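Local coordinates for putative periplasmic protein (Bacteroides eggerthii, PDB 4HBR) that is of unknown function but is probably a periplasmic protein with a fold like that of beta-lactamase inhibitor proteins, built on a long antiparallel sheet, at residues A[33-36]-A[41-44]; A[71-76]-A[98-103]; A[110-115]-A[132-137]. All coordinates share one frame; numbering follows the deposited sequence.

Contact 1: residues A[33-36]-A[41-44]; sequences ADFV and DTRV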
loop_
_atom_site.group_PDB
_atom_site.type_symbol
_atom_site.label_atom_id
_atom_site.label_comp_id
_atom_site.label_asym_id
_atom_site.label_seq_id
_atom_site.Cartn_x
_atom_site.Cartn_y
_atom_site.Cartn_z
ATOM N N ALA A 33 6.561 -8.232 5.895
ATOM C CA ALA A 33 6.512 -7.835 7.289
ATOM C C ALA A 33 5.346 -6.895 7.461
ATOM O O ALA A 33 5.222 -5.941 6.708
ATOM C CB ALA A 33 7.807 -7.167 7.699
ATOM N N ASP A 34 4.477 -7.180 8.421
ATOM C CA ASP A 34 3.283 -6.398 8.743
ATOM C C ASP A 34 3.383 -5.943 10.209
ATOM O O ASP A 34 3.541 -6.780 11.097
ATOM C CB ASP A 34 2.033 -7.267 8.476
ATOM C CG ASP A 34 0.712 -6.603 8.789
ATOM O OD1 ASP A 34 0.268 -6.681 9.962
ATOM O OD2 ASP A 34 0.086 -6.069 7.854
ATOM N N PHE A 35 3.354 -4.612 10.456
ATOM C CA PHE A 35 3.474 -3.988 11.798
ATOM C C PHE A 35 2.913 -2.562 11.779
ATOM O O PHE A 35 2.619 -2.031 10.709
ATOM C CB PHE A 35 4.952 -3.965 12.275
ATOM C CG PHE A 35 5.912 -3.335 11.289
ATOM C CD1 PHE A 35 6.386 -4.056 10.189
ATOM C CD2 PHE A 35 6.303 -2.006 11.426
ATOM C CE1 PHE A 35 7.215 -3.454 9.238
ATOM C CE2 PHE A 35 7.136 -1.404 10.469
ATOM C CZ PHE A 35 7.601 -2.142 9.395
ATOM N N VAL A 36 2.808 -1.932 12.957
ATOM C CA VAL A 36 2.331 -0.556 13.123
ATOM C C VAL A 36 3.556 0.351 13.354
ATOM O O VAL A 36 4.412 0.060 14.197
ATOM C CB VAL A 36 1.280 -0.445 14.269
ATOM C CG1 VAL A 36 0.833 1.002 14.486
ATOM C CG2 VAL A 36 0.076 -1.344 13.994
ATOM N N ASP A 41 -0.550 1.350 9.799
ATOM C CA ASP A 41 -0.290 -0.031 9.373
ATOM C C ASP A 41 0.730 0.022 8.257
ATOM O O ASP A 41 0.562 0.787 7.311
ATOM C CB ASP A 41 -1.570 -0.765 8.924
ATOM C CG ASP A 41 -2.544 -1.031 10.051
ATOM O OD1 ASP A 41 -2.087 -1.273 11.191
ATOM O OD2 ASP A 41 -3.765 -1.008 9.795
ATOM N N THR A 42 1.833 -0.704 8.428
ATOM C CA THR A 42 2.963 -0.723 7.512
ATOM C C THR A 42 3.273 -2.140 7.077
ATOM O O THR A 42 3.246 -3.057 7.888
ATOM C CB THR A 42 4.191 -0.068 8.207
ATOM O OG1 THR A 42 3.817 1.217 8.702
ATOM C CG2 THR A 42 5.413 0.057 7.289
ATOM N N ARG A 43 3.581 -2.312 5.798
ATOM C CA ARG A 43 3.971 -3.587 5.205
ATOM C C ARG A 43 5.240 -3.365 4.401
ATOM O O ARG A 43 5.372 -2.327 3.756
ATOM C CB ARG A 43 2.854 -4.178 4.342
ATOM C CG ARG A 43 1.623 -4.588 5.139
ATOM C CD ARG A 43 0.446 -4.953 4.235
ATOM N NE ARG A 43 0.024 -3.837 3.369
ATOM C CZ ARG A 43 -0.693 -2.777 3.751
ATOM N NH1 ARG A 43 -1.062 -2.632 5.017
ATOM N NH2 ARG A 43 -1.028 -1.847 2.868
ATOM N N VAL A 44 6.207 -4.294 4.504
ATOM C CA VAL A 44 7.494 -4.218 3.793
ATOM C C VAL A 44 7.740 -5.568 3.125
ATOM O O VAL A 44 7.690 -6.590 3.803
ATOM C CB VAL A 44 8.699 -3.779 4.707
ATOM C CG1 VAL A 44 9.966 -3.524 3.881
ATOM C CG2 VAL A 44 8.357 -2.537 5.507
HETATM O O HOH W 1 -1.725 -4.235 7.285
#

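Contact 2: residues A[71-76]-A[98-103]; sequences NAFAAS and VAIQVG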
loop_
_atom_site.group_PDB
_atom_site.type_symbol
_atom_site.label_atom_id
_atom_site.label_comp_id
_atom_site.label_asym_id
_atom_site.label_seq_id
_atom_site.Cartn_x
_atom_site.Cartn_y
_atom_site.Cartn_z
ATOM N N ASN A 71 -6.794 16.905 -5.050
ATOM C CA ASN A 71 -7.542 17.675 -6.041
ATOM C C ASN A 71 -7.984 16.796 -7.216
ATOM O O ASN A 71 -9.107 16.973 -7.686
ATOM C CB ASN A 71 -6.716 18.857 -6.538
ATOM C CG ASN A 71 -6.382 19.875 -5.479
ATOM O OD1 ASN A 71 -7.059 20.001 -4.454
ATOM N ND2 ASN A 71 -5.340 20.658 -5.716
ATOM N N ALA A 72 -7.127 15.857 -7.688
ATOM C CA ALA A 72 -7.487 14.938 -8.791
ATOM C C ALA A 72 -8.606 14.014 -8.323
ATOM O O ALA A 72 -9.589 13.845 -9.052
ATOM C CB ALA A 72 -6.280 14.134 -9.272
ATOM N N PHE A 73 -8.508 13.476 -7.086
ATOM C CA PHE A 73 -9.568 12.628 -6.534
ATOM C C PHE A 73 -10.890 13.426 -6.395
ATOM O O PHE A 73 -11.947 12.925 -6.788
ATOM C CB PHE A 73 -9.170 12.008 -5.175
ATOM C CG PHE A 73 -10.227 11.062 -4.650
ATOM C CD1 PHE A 73 -10.342 9.771 -5.155
ATOM C CD2 PHE A 73 -11.148 11.478 -3.688
ATOM C CE1 PHE A 73 -11.348 8.907 -4.696
ATOM C CE2 PHE A 73 -12.155 10.614 -3.230
ATOM C CZ PHE A 73 -12.246 9.335 -3.733
ATOM N N ALA A 74 -10.820 14.663 -5.857
ATOM C CA ALA A 74 -11.990 15.541 -5.669
ATOM C C ALA A 74 -12.676 15.907 -6.990
ATOM O O ALA A 74 -13.865 16.183 -6.984
ATOM C CB ALA A 74 -11.579 16.813 -4.951
ATOM N N ALA A 75 -11.933 15.921 -8.104
ATOM C CA ALA A 75 -12.454 16.244 -9.434
ATOM C C ALA A 75 -12.886 14.986 -10.205
ATOM O O ALA A 75 -13.533 15.114 -11.242
ATOM C CB ALA A 75 -11.403 17.007 -10.233
ATOM N N SER A 76 -12.531 13.778 -9.710
ATOM C CA SER A 76 -12.845 12.503 -10.362
ATOM C C SER A 76 -14.313 12.093 -10.158
ATOM O O SER A 76 -15.038 12.722 -9.384
ATOM C CB SER A 76 -11.921 11.400 -9.847
ATOM O OG SER A 76 -12.324 10.919 -8.574
ATOM N N VAL A 98 0.265 6.800 -4.779
ATOM C CA VAL A 98 -0.844 6.905 -3.837
ATOM C C VAL A 98 -1.945 5.937 -4.347
ATOM O O VAL A 98 -2.433 6.137 -5.451
ATOM C CB VAL A 98 -1.403 8.342 -3.618
ATOM C CG1 VAL A 98 -2.456 8.333 -2.504
ATOM C CG2 VAL A 98 -0.295 9.359 -3.319
ATOM N N ALA A 99 -2.307 4.903 -3.570
ATOM C CA ALA A 99 -3.394 3.972 -3.924
ATOM C C ALA A 99 -4.622 4.316 -3.065
ATOM O O ALA A 99 -4.517 4.338 -1.829
ATOM C CB ALA A 99 -2.966 2.523 -3.703
ATOM N N ILE A 100 -5.746 4.655 -3.712
ATOM C CA ILE A 100 -6.993 5.004 -3.025
ATOM C C ILE A 100 -8.039 3.947 -3.350
ATOM O O ILE A 100 -8.258 3.638 -4.525
ATOM C CB ILE A 100 -7.484 6.453 -3.380
ATOM C CG1 ILE A 100 -6.420 7.521 -2.976
ATOM C CG2 ILE A 100 -8.854 6.767 -2.702
ATOM C CD1 ILE A 100 -6.650 8.893 -3.508
ATOM N N GLN A 101 -8.670 3.375 -2.306
ATOM C CA GLN A 101 -9.751 2.400 -2.438
ATOM C C GLN A 101 -11.026 3.113 -2.053
ATOM O O GLN A 101 -11.125 3.674 -0.957
ATOM C CB GLN A 101 -9.507 1.146 -1.596
ATOM C CG GLN A 101 -8.244 0.363 -1.994
ATOM C CD GLN A 101 -8.021 -0.853 -1.136
ATOM O OE1 GLN A 101 -8.552 -0.991 -0.043
ATOM N NE2 GLN A 101 -7.227 -1.769 -1.616
ATOM N N VAL A 102 -11.986 3.164 -2.979
ATOM C CA VAL A 102 -13.208 3.934 -2.754
ATOM C C VAL A 102 -14.403 3.082 -3.170
ATOM O O VAL A 102 -14.361 2.398 -4.188
ATOM C CB VAL A 102 -13.122 5.329 -3.486
ATOM C CG1 VAL A 102 -12.770 5.192 -4.977
ATOM C CG2 VAL A 102 -14.368 6.183 -3.294
ATOM N N GLY A 103 -15.419 3.061 -2.325
ATOM C CA GLY A 103 -16.632 2.317 -2.610
ATOM C C GLY A 103 -17.726 3.217 -3.121
ATOM O O GLY A 103 -17.821 4.373 -2.711
#

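Contact 3: residues A[110-115]-A[132-137]; sequences KYQILF and NTLGAS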
loop_
_atom_site.group_PDB
_atom_site.type_symbol
_atom_site.label_atom_id
_atom_site.label_comp_id
_atom_site.label_asym_id
_atom_site.label_seq_id
_atom_site.Cartn_x
_atom_site.Cartn_y
_atom_site.Cartn_z
ATOM N N LYS A 110 -16.731 -1.413 -5.840
ATOM C CA LYS A 110 -15.548 -0.924 -5.145
ATOM C C LYS A 110 -14.444 -0.705 -6.177
ATOM O O LYS A 110 -14.258 -1.529 -7.081
ATOM C CB LYS A 110 -15.110 -1.873 -4.011
ATOM C CG LYS A 110 -14.127 -1.217 -3.046
ATOM C CD LYS A 110 -13.964 -1.940 -1.712
ATOM C CE LYS A 110 -12.720 -1.425 -0.999
ATOM N NZ LYS A 110 -12.688 -1.771 0.446
ATOM N N TYR A 111 -13.730 0.424 -6.058
ATOM C CA TYR A 111 -12.681 0.786 -7.008
ATOM C C TYR A 111 -11.368 1.068 -6.319
ATOM O O TYR A 111 -11.340 1.455 -5.157
ATOM C CB TYR A 111 -13.102 2.014 -7.838
ATOM C CG TYR A 111 -14.354 1.778 -8.658
ATOM C CD1 TYR A 111 -15.617 2.035 -8.128
ATOM C CD2 TYR A 111 -14.277 1.313 -9.973
ATOM C CE1 TYR A 111 -16.773 1.830 -8.878
ATOM C CE2 TYR A 111 -15.430 1.097 -10.735
ATOM C CZ TYR A 111 -16.679 1.342 -10.175
ATOM O OH TYR A 111 -17.831 1.139 -10.902
ATOM N N GLN A 112 -10.275 0.887 -7.058
ATOM C CA GLN A 112 -8.916 1.183 -6.632
ATOM C C GLN A 112 -8.266 2.059 -7.701
ATOM O O GLN A 112 -8.237 1.682 -8.887
ATOM C CB GLN A 112 -8.113 -0.100 -6.396
ATOM C CG GLN A 112 -6.693 0.154 -5.904
ATOM C CD GLN A 112 -6.057 -1.120 -5.467
ATOM O OE1 GLN A 112 -6.349 -1.623 -4.375
ATOM N NE2 GLN A 112 -5.193 -1.680 -6.314
ATOM N N ILE A 113 -7.829 3.254 -7.301
ATOM C CA ILE A 113 -7.194 4.190 -8.222
ATOM C C ILE A 113 -5.778 4.400 -7.749
ATOM O O ILE A 113 -5.552 4.708 -6.561
ATOM C CB ILE A 113 -7.970 5.536 -8.388
ATOM C CG1 ILE A 113 -9.490 5.323 -8.581
ATOM C CG2 ILE A 113 -7.421 6.346 -9.555
ATOM C CD1 ILE A 113 -10.242 5.760 -7.435
ATOM N N LEU A 114 -4.817 4.218 -8.681
ATOM C CA LEU A 114 -3.380 4.455 -8.431
ATOM C C LEU A 114 -2.985 5.782 -9.042
ATOM O O LEU A 114 -3.224 6.022 -10.223
ATOM C CB LEU A 114 -2.506 3.320 -8.992
ATOM C CG LEU A 114 -2.878 1.880 -8.639
ATOM C CD1 LEU A 114 -1.841 0.925 -9.235
ATOM C CD2 LEU A 114 -2.952 1.670 -7.103
ATOM N N PHE A 115 -2.391 6.644 -8.234
ATOM C CA PHE A 115 -1.980 7.980 -8.649
ATOM C C PHE A 115 -0.499 8.213 -8.493
ATOM O O PHE A 115 0.106 7.756 -7.514
ATOM C CB PHE A 115 -2.697 9.035 -7.771
ATOM C CG PHE A 115 -4.190 9.233 -7.956
ATOM C CD1 PHE A 115 -4.681 10.080 -8.948
ATOM C CD2 PHE A 115 -5.101 8.636 -7.089
ATOM C CE1 PHE A 115 -6.053 10.327 -9.068
ATOM C CE2 PHE A 115 -6.483 8.885 -7.212
ATOM C CZ PHE A 115 -6.945 9.732 -8.199
ATOM N N ASN A 132 -6.472 -9.145 -2.095
ATOM C CA ASN A 132 -5.049 -8.760 -2.156
ATOM C C ASN A 132 -4.766 -7.839 -3.355
ATOM O O ASN A 132 -3.912 -8.141 -4.198
ATOM C CB ASN A 132 -4.140 -10.017 -2.193
ATOM C CG ASN A 132 -2.684 -9.731 -1.873
ATOM O OD1 ASN A 132 -2.340 -8.804 -1.114
ATOM N ND2 ASN A 132 -1.795 -10.526 -2.446
ATOM N N THR A 133 -5.509 -6.722 -3.434
ATOM C CA THR A 133 -5.450 -5.796 -4.561
ATOM C C THR A 133 -4.225 -4.839 -4.468
ATOM O O THR A 133 -3.924 -4.140 -5.437
ATOM C CB THR A 133 -6.809 -5.062 -4.711
ATOM O OG1 THR A 133 -7.016 -4.208 -3.595
ATOM C CG2 THR A 133 -7.993 -6.015 -4.829
ATOM N N LEU A 134 -3.489 -4.875 -3.359
ATOM C CA LEU A 134 -2.302 -4.045 -3.170
ATOM C C LEU A 134 -1.009 -4.869 -3.035
ATOM O O LEU A 134 0.009 -4.318 -2.624
ATOM C CB LEU A 134 -2.476 -3.154 -1.923
ATOM C CG LEU A 134 -3.443 -1.980 -2.060
ATOM C CD1 LEU A 134 -3.618 -1.255 -0.726
ATOM C CD2 LEU A 134 -3.036 -1.038 -3.201
ATOM N N GLY A 135 -1.058 -6.158 -3.375
ATOM C CA GLY A 135 0.079 -7.064 -3.247
ATOM C C GLY A 135 1.085 -6.973 -4.366
ATOM O O GLY A 135 0.974 -6.111 -5.246
ATOM N N ALA A 136 2.066 -7.899 -4.346
ATOM C CA ALA A 136 3.144 -8.013 -5.334
ATOM C C ALA A 136 2.608 -8.067 -6.778
ATOM O O ALA A 136 3.212 -7.453 -7.648
ATOM C CB ALA A 136 3.985 -9.254 -5.040
ATOM N N SER A 137 1.475 -8.739 -7.026
ATOM C CA SER A 137 0.934 -8.856 -8.390
ATOM C C SER A 137 0.474 -7.484 -8.984
ATOM O O SER A 137 0.478 -7.336 -10.192
ATOM C CB SER A 137 -0.196 -9.872 -8.448
ATOM O OG SER A 137 -1.347 -9.372 -7.795
#

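Contact 1: residues A[33-36]-A[41-44]
Phe35 and Thr42 face each other in a beta hairpin made by the antiparallel strands 30-37 and 40-46. Two backbone hydrogen bonds clamp this pair, Thr42 N to Phe35 O at 2.8 Å and Phe35 N to Thr42 O at 3.0 Å. Ala33 and Val44 form a second hydrogen-bonded pair, while Asp34 with Arg43 is a non-hydrogen-bonded pair between them. Alternation along the strands divides the residues by chemistry. Ala33, Phe35, Thr42 and Val44 lie on the buried face, where Leu12 of helix 6-15 touches all but the threonine. There the Phe35 ring carries Thr42 CB over one face, a CH-pi contact at 4.3 Å to the ring centroid, and meets Val44 CG2 at its edge. The hydroxyl of Thr42 is satisfied by Phe40 O, which lets a polar residue sit in this apolar layer.

Arg43, on the other face, suits a more open position because its long chain is apolar near the backbone and charged at the tip. Its CB lies 3.8 Å from Ala33 O; CG then runs alongside the Asp34 carboxylate, 3.5 Å from OD2, and CD follows at 3.8 Å from the same Asp34 OD2. The chain bends at the CG-CD bond (chi3 -60°), carrying the guanidinium across to the next strand, where NH2 makes a salt bridge with Asp58 OD1 and a hydrogen bond with Gln56 OE1. Direct pairing with Asp34 does not occur: a water donates to Asp34 OD2 at 2.6 Å and accepts from Arg43 NH1 at 2.9 Å.

Contact 2: residues A[71-76]-A[98-103]
Phe73 reaches from helix 67-75 to Ile100 and Val102 on strand 97-104; between 71-76 and 98-103 its one aromatic ring makes the whole contact. A chi1 of -176° swings the ring away from its own backbone N and toward the strand, although the CA atoms of Phe73 and Ile100 remain 8.8 Å apart. A large flat side chain suits this place because it spans that gap. The leading rim does the touching. Phe73 CZ meets Val102 CG2 at 3.8 Å, and CE1 lies 4.0 Å from Val102 CG1, so the two methyls line the CE1-CZ edge, near the ring plane. Ile100 approaches obliquely, its CG2 3.8 Å from Phe73 CE1. Branched residues two apart on a strand put their methyls on the same side, here into the buried layer. Gln101, between them, points away from the helix.

Beyond the ring the contact thins out quickly. Asn71 and Ala74 belong to the solvent side of the helix, the one polar and the other small, and neither approaches the strand. Ser76, just after the helix, turns back instead: its OG donates to Phe73 O at 2.7 Å, and its N bonds to the same oxygen at 3.1 Å, so two donors grip the carbonyl of the residue that makes the contact. Around the ring, Leu62 from a loop and Val83 of strand 82-90 touch Phe73, while Val69 of the same helix rests on Ile100, and strand 109-115, the neighbour of 97-104 opposite 82-90, sets Phe115 against Ile100 and Ile113 against Val102.

Contact 3: residues A[110-115]-A[132-137]
The Gln112 side-chain amide meets Thr133 through both of its polar atoms. At its nitrogen, NE2 donates to Thr133 O at 2.9 Å along a nearly straight bond (174°), with the acceptor in the plane of the amide; seen from the threonine, however, the donor stands above the carbonyl plane. At its oxygen, OE1 takes the hydroxyl of Thr133, OG1 lying 2.8 Å away and tilted 32° from the amide plane. Leu134 CD2 sits above that plane, on the side away from Thr133 OG1 and 3.6 Å from Gln112 OE1. A glutamine suits a buried site of this kind, since donor and acceptor are answered together; its chain, stretched out from chi1 (-178°) onward, carries the amide from strand 109-115 to the loop.

That loop is a type I beta turn from Asn132 to Gly135, running straight into helix 136-139 with Gly135 as N-cap. Thr133 and Leu134 are its two central residues, so the glutamine ties the C-terminal segment to strand 109-115, next to the edge strand 121-126. Both polar ends have a second partner: Gln101 NE2, on the adjoining strand, also donates to Gln112 OE1, and Thr138 OG1 bonds to Thr133 O. Leu134 continues the apolar side, resting on Ala99 and Phe139. Glycine fits position 135, since Asn132 ND2 occupies the space beside its CA where a side chain would start.

In the fold
All three contacts draw on one antiparallel sheet. Contact 1 joins two neighbouring strands toward one end of it, whereas contacts 2 and 3 use the adjacent strands 97-104 and 109-115 toward the other. Contacts 2 and 3 have centres about 12 Å apart and touch directly, for instance where Val102 O lies 2.8 Å from Tyr111 N. Contact 2 packs a helix on one face of these strands, and contact 3 brings the C-terminal turn to the other. Contact 1 lies across the chain's centre, about 23 Å from contact 2 and 17 Å from contact 3, centre to centre; Gln56 links it to contact 3, bonding to both Arg43 and Leu134 O.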